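Local coordinates for protein branched-chain phosphotransacylase (Enterococcus faecalis, PDB 1YCO) that probably transfers acyl groups between coenzyme A and phosphate, at residues E54-A66 and I78-H92. Residues are numbered along the deposited sequence; the frame is centred on the assembly and turned at random.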
loop_
_atom_site.group_PDB
_atom_site.type_symbol
_atom_site.label_atom_id
_atom_site.label_comp_id
_atom_site.label_asym_id
_atom_site.label_seq_id
_atom_site.Cartn_x
_atom_site.Cartn_y
_atom_site.Cartn_z
ATOM N N GLU A 54 -8.741 3.294 34.343
ATOM C CA GLU A 54 -7.854 2.993 33.231
ATOM C C GLU A 54 -6.432 3.485 33.488
ATOM O O GLU A 54 -5.466 2.759 33.248
ATOM C CB GLU A 54 -8.407 3.616 31.945
ATOM C CG GLU A 54 -9.782 3.073 31.546
ATOM C CD GLU A 54 -9.772 1.567 31.317
ATOM O OE1 GLU A 54 -10.864 0.966 31.191
ATOM O OE2 GLU A 54 -8.668 0.983 31.260
ATOM N N ALA A 55 -6.307 4.715 33.981
ATOM C CA ALA A 55 -4.997 5.286 34.275
ATOM C C ALA A 55 -4.260 4.361 35.233
ATOM O O ALA A 55 -3.041 4.191 35.145
ATOM C CB ALA A 55 -5.149 6.665 34.890
ATOM N N ALA A 56 -5.014 3.757 36.146
ATOM C CA ALA A 56 -4.440 2.835 37.115
ATOM C C ALA A 56 -4.023 1.532 36.419
ATOM O O ALA A 56 -2.904 1.046 36.615
ATOM C CB ALA A 56 -5.448 2.551 38.226
ATOM N N VAL A 57 -4.930 0.991 35.599
ATOM C CA VAL A 57 -4.709 -0.245 34.845
ATOM C C VAL A 57 -3.409 -0.159 34.053
ATOM O O VAL A 57 -2.552 -1.047 34.123
ATOM C CB VAL A 57 -5.860 -0.514 33.815
ATOM C CG1 VAL A 57 -5.603 -1.815 33.064
ATOM C CG2 VAL A 57 -7.202 -0.569 34.521
ATOM N N ALA A 58 -3.282 0.927 33.296
ATOM C CA ALA A 58 -2.105 1.172 32.478
ATOM C C ALA A 58 -0.860 1.308 33.340
ATOM O O ALA A 58 0.154 0.662 33.082
ATOM C CB ALA A 58 -2.300 2.442 31.651
ATOM N N GLN A 59 -0.936 2.139 34.373
ATOM C CA GLN A 59 0.227 2.344 35.229
ATOM C C GLN A 59 0.728 1.042 35.837
ATOM O O GLN A 59 1.928 0.808 35.905
ATOM C CB GLN A 59 -0.093 3.345 36.341
ATOM C CG GLN A 59 1.145 3.817 37.104
ATOM C CD GLN A 59 1.521 2.898 38.260
ATOM O OE1 GLN A 59 2.659 2.917 38.741
ATOM N NE2 GLN A 59 0.562 2.099 38.720
ATOM N N GLU A 60 -0.201 0.198 36.269
ATOM C CA GLU A 60 0.157 -1.070 36.877
ATOM C C GLU A 60 0.695 -2.102 35.877
ATOM O O GLU A 60 1.575 -2.903 36.213
ATOM C CB GLU A 60 -1.040 -1.612 37.650
ATOM C CG GLU A 60 -1.360 -0.751 38.864
ATOM C CD GLU A 60 -2.299 -1.424 39.842
ATOM O OE1 GLU A 60 -3.506 -1.524 39.536
ATOM O OE2 GLU A 60 -1.822 -1.863 40.916
ATOM N N ALA A 61 0.177 -2.066 34.651
ATOM C CA ALA A 61 0.622 -2.969 33.588
ATOM C C ALA A 61 2.053 -2.628 33.173
ATOM O O ALA A 61 2.919 -3.504 33.074
ATOM C CB ALA A 61 -0.304 -2.851 32.379
ATOM N N VAL A 62 2.282 -1.337 32.937
ATOM C CA VAL A 62 3.583 -0.819 32.521
ATOM C C VAL A 62 4.617 -0.985 33.627
ATOM O O VAL A 62 5.805 -1.150 33.357
ATOM C CB VAL A 62 3.496 0.685 32.160
ATOM C CG1 VAL A 62 4.870 1.217 31.778
ATOM C CG2 VAL A 62 2.511 0.891 31.027
ATOM N N SER A 63 4.162 -0.933 34.875
ATOM C CA SER A 63 5.061 -1.077 36.014
ATOM C C SER A 63 5.690 -2.464 36.046
ATOM O O SER A 63 6.897 -2.613 36.256
ATOM C CB SER A 63 4.298 -0.844 37.317
ATOM O OG SER A 63 4.632 -1.848 38.269
ATOM N N LEU A 64 4.851 -3.476 35.854
ATOM C CA LEU A 64 5.284 -4.869 35.856
ATOM C C LEU A 64 6.366 -5.129 34.796
ATOM O O LEU A 64 7.184 -6.041 34.939
ATOM C CB LEU A 64 4.082 -5.778 35.605
ATOM C CG LEU A 64 4.205 -7.225 36.085
ATOM C CD1 LEU A 64 4.270 -7.226 37.607
ATOM C CD2 LEU A 64 2.989 -8.022 35.608
ATOM N N VAL A 65 6.358 -4.319 33.738
ATOM C CA VAL A 65 7.337 -4.435 32.661
ATOM C C VAL A 65 8.569 -3.587 32.971
ATOM O O VAL A 65 9.686 -3.947 32.584
ATOM C CB VAL A 65 6.732 -3.991 31.284
ATOM C CG1 VAL A 65 7.837 -3.699 30.287
ATOM C CG2 VAL A 65 5.822 -5.093 30.726
ATOM N N ALA A 66 8.361 -2.471 33.673
ATOM C CA ALA A 66 9.449 -1.568 34.053
ATOM C C ALA A 66 10.706 -2.359 34.411
ATOM O O ALA A 66 11.821 -1.929 34.122
ATOM C CB ALA A 66 9.025 -0.695 35.230
ATOM N N ILE A 78 -8.128 -0.713 26.229
ATOM C CA ILE A 78 -7.754 0.527 26.895
ATOM C C ILE A 78 -7.236 1.504 25.841
ATOM O O ILE A 78 -6.622 1.088 24.860
ATOM C CB ILE A 78 -6.638 0.280 27.956
ATOM C CG1 ILE A 78 -6.176 1.609 28.556
ATOM C CG2 ILE A 78 -5.458 -0.443 27.313
ATOM C CD1 ILE A 78 -5.172 1.450 29.684
ATOM N N GLN A 79 -7.488 2.796 26.039
ATOM C CA GLN A 79 -7.031 3.803 25.088
ATOM C C GLN A 79 -5.522 3.706 24.868
ATOM O O GLN A 79 -4.736 3.648 25.818
ATOM C CB GLN A 79 -7.389 5.209 25.576
ATOM C CG GLN A 79 -8.857 5.392 25.910
ATOM C CD GLN A 79 -9.225 4.778 27.255
ATOM O OE1 GLN A 79 -10.404 4.507 27.531
ATOM N NE2 GLN A 79 -8.219 4.563 28.106
ATOM N N THR A 80 -5.130 3.690 23.600
ATOM C CA THR A 80 -3.729 3.599 23.219
ATOM C C THR A 80 -2.939 4.784 23.777
ATOM O O THR A 80 -1.819 4.630 24.273
ATOM C CB THR A 80 -3.603 3.565 21.679
ATOM O OG1 THR A 80 -4.471 2.551 21.164
ATOM C CG2 THR A 80 -2.169 3.259 21.248
ATOM N N HIS A 81 -3.532 5.967 23.697
ATOM C CA HIS A 81 -2.888 7.171 24.200
ATOM C C HIS A 81 -2.600 7.025 25.705
ATOM O O HIS A 81 -1.523 7.396 26.182
ATOM C CB HIS A 81 -3.792 8.379 23.941
ATOM C CG HIS A 81 -3.206 9.681 24.384
ATOM N ND1 HIS A 81 -3.977 10.793 24.649
ATOM C CD2 HIS A 81 -1.924 10.051 24.615
ATOM C CE1 HIS A 81 -3.197 11.788 25.027
ATOM N NE2 HIS A 81 -1.945 11.365 25.015
ATOM N N THR A 82 -3.567 6.475 26.440
ATOM C CA THR A 82 -3.439 6.270 27.886
ATOM C C THR A 82 -2.245 5.390 28.244
ATOM O O THR A 82 -1.435 5.761 29.091
ATOM C CB THR A 82 -4.698 5.592 28.482
ATOM O OG1 THR A 82 -5.854 6.396 28.228
ATOM C CG2 THR A 82 -4.541 5.405 29.981
ATOM N N LEU A 83 -2.148 4.227 27.602
ATOM C CA LEU A 83 -1.054 3.285 27.854
ATOM C C LEU A 83 0.267 3.810 27.325
ATOM O O LEU A 83 1.295 3.708 27.989
ATOM C CB LEU A 83 -1.350 1.933 27.193
ATOM C CG LEU A 83 -0.237 0.873 27.204
ATOM C CD1 LEU A 83 -0.014 0.366 28.625
ATOM C CD2 LEU A 83 -0.628 -0.283 26.304
ATOM N N LEU A 84 0.227 4.376 26.126
ATOM C CA LEU A 84 1.430 4.899 25.491
ATOM C C LEU A 84 2.053 5.996 26.342
ATOM O O LEU A 84 3.244 5.948 26.664
ATOM C CB LEU A 84 1.095 5.437 24.101
ATOM C CG LEU A 84 2.270 5.527 23.128
ATOM C CD1 LEU A 84 2.831 4.128 22.870
ATOM C CD2 LEU A 84 1.805 6.152 21.817
ATOM N N LYS A 85 1.243 6.985 26.704
ATOM C CA LYS A 85 1.729 8.083 27.535
ATOM C C LYS A 85 2.240 7.493 28.851
ATOM O O LYS A 85 3.182 8.006 29.468
ATOM C CB LYS A 85 0.605 9.084 27.836
ATOM C CG LYS A 85 1.061 10.267 28.699
ATOM C CD LYS A 85 -0.078 10.859 29.520
ATOM C CE LYS A 85 -1.190 11.438 28.651
ATOM N NZ LYS A 85 -2.314 11.949 29.503
ATOM N N GLU A 86 1.603 6.404 29.267
ATOM C CA GLU A 86 1.961 5.720 30.497
ATOM C C GLU A 86 3.341 5.054 30.449
ATOM O O GLU A 86 4.129 5.184 31.388
ATOM C CB GLU A 86 0.887 4.677 30.840
ATOM C CG GLU A 86 0.147 4.973 32.130
ATOM C CD GLU A 86 1.069 4.925 33.332
ATOM O OE1 GLU A 86 0.791 5.627 34.332
ATOM O OE2 GLU A 86 2.071 4.173 33.271
ATOM N N MET A 87 3.638 4.343 29.363
ATOM C CA MET A 87 4.931 3.659 29.233
ATOM C C MET A 87 6.085 4.601 28.872
ATOM O O MET A 87 7.251 4.219 28.950
ATOM C CB MET A 87 4.820 2.521 28.207
ATOM C CG MET A 87 4.123 2.912 26.904
ATOM S SD MET A 87 3.734 1.501 25.800
ATOM C CE MET A 87 5.368 1.207 25.068
ATOM N N LEU A 88 5.759 5.838 28.500
ATOM C CA LEU A 88 6.780 6.821 28.149
ATOM C C LEU A 88 7.144 7.770 29.293
ATOM O O LEU A 88 7.754 8.815 29.062
ATOM C CB LEU A 88 6.343 7.636 26.921
ATOM C CG LEU A 88 6.478 6.952 25.548
ATOM C CD1 LEU A 88 5.959 7.874 24.458
ATOM C CD2 LEU A 88 7.946 6.598 25.283
ATOM N N LYS A 89 6.773 7.421 30.525
ATOM C CA LYS A 89 7.112 8.272 31.675
ATOM C C LYS A 89 8.506 7.944 32.207
ATOM O O LYS A 89 8.894 6.779 32.281
ATOM C CB LYS A 89 6.087 8.109 32.801
ATOM C CG LYS A 89 4.750 8.769 32.534
ATOM C CD LYS A 89 3.834 8.669 33.746
ATOM C CE LYS A 89 2.472 9.304 33.468
ATOM N NZ LYS A 89 1.507 9.112 34.602
ATOM N N SER A 90 9.251 8.976 32.582
ATOM C CA SER A 90 10.609 8.809 33.104
ATOM C C SER A 90 10.725 7.835 34.282
ATOM O O SER A 90 11.729 7.133 34.409
ATOM C CB SER A 90 11.178 10.168 33.527
ATOM O OG SER A 90 11.161 11.092 32.452
ATOM N N GLU A 91 9.707 7.801 35.140
ATOM C CA GLU A 91 9.710 6.922 36.312
ATOM C C GLU A 91 9.939 5.455 35.944
ATOM O O GLU A 91 10.538 4.702 36.709
ATOM C CB GLU A 91 8.384 7.061 37.097
ATOM C CG GLU A 91 7.136 6.548 36.354
ATOM C CD GLU A 91 5.819 6.709 37.135
ATOM O OE1 GLU A 91 5.313 7.852 37.255
ATOM O OE2 GLU A 91 5.284 5.687 37.625
ATOM N N HIS A 92 9.477 5.061 34.759
ATOM C CA HIS A 92 9.600 3.678 34.295
ATOM C C HIS A 92 10.886 3.362 33.543
ATOM O O HIS A 92 11.423 2.264 33.668
ATOM C CB HIS A 92 8.406 3.326 33.417
ATOM C CG HIS A 92 7.093 3.396 34.130
ATOM N ND1 HIS A 92 6.842 2.698 35.292
ATOM C CD2 HIS A 92 5.949 4.054 33.829
ATOM C CE1 HIS A 92 5.597 2.920 35.674
ATOM N NE2 HIS A 92 5.032 3.738 34.804
#
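Ala-58 packs its methyl against Ile-78, CB to CD1 3.6 Å, in the apolar centre of a helix pair; the axes of the short segments 54-66 and 80-87 come within 9.0 Å at a signed crossing angle of -43°. One turn on, the branches of Val-62 divide the work: CG2 meets Leu-83 CD1 at 3.5 Å, while CG1, anti to the backbone N, packs against Met-87 CA and CB. The same CG1 makes a CH-pi contact with His-92, 3.9 Å from the ring centroid and 19° off its normal. Glu-91 CG covers the opposite face, so the imidazole is sandwiched between aliphatic carbons.

Glu-86 enters as a knob among Ala-55, Ala-58, Gln-59 and Val-62. Its CG lies 3.6 Å from Ala-58 CB. A bend at chi2 (-64°) then lays the carboxylate against Gln-59, with Glu-86 OE1 3.2 Å from Gln-59 CB. Within 78-92, Lys-89 NZ forms a salt bridge to Glu-86 OE1 at 3.6 Å, and His-92 NE2 gives Glu-86 OE2 a weak hydrogen bond.

Both helices lie on the same side of the parallel sheet: Val-65 and Met-87 both reach Leu-73 of strand 72-75, which connects them in a beta-alpha-beta-alpha succession. With no hydrogen bond between the two segments, their association rests on van der Waals fit, and the buried carboxylate finds its polar partners within its own segment, which probably favours its charged form.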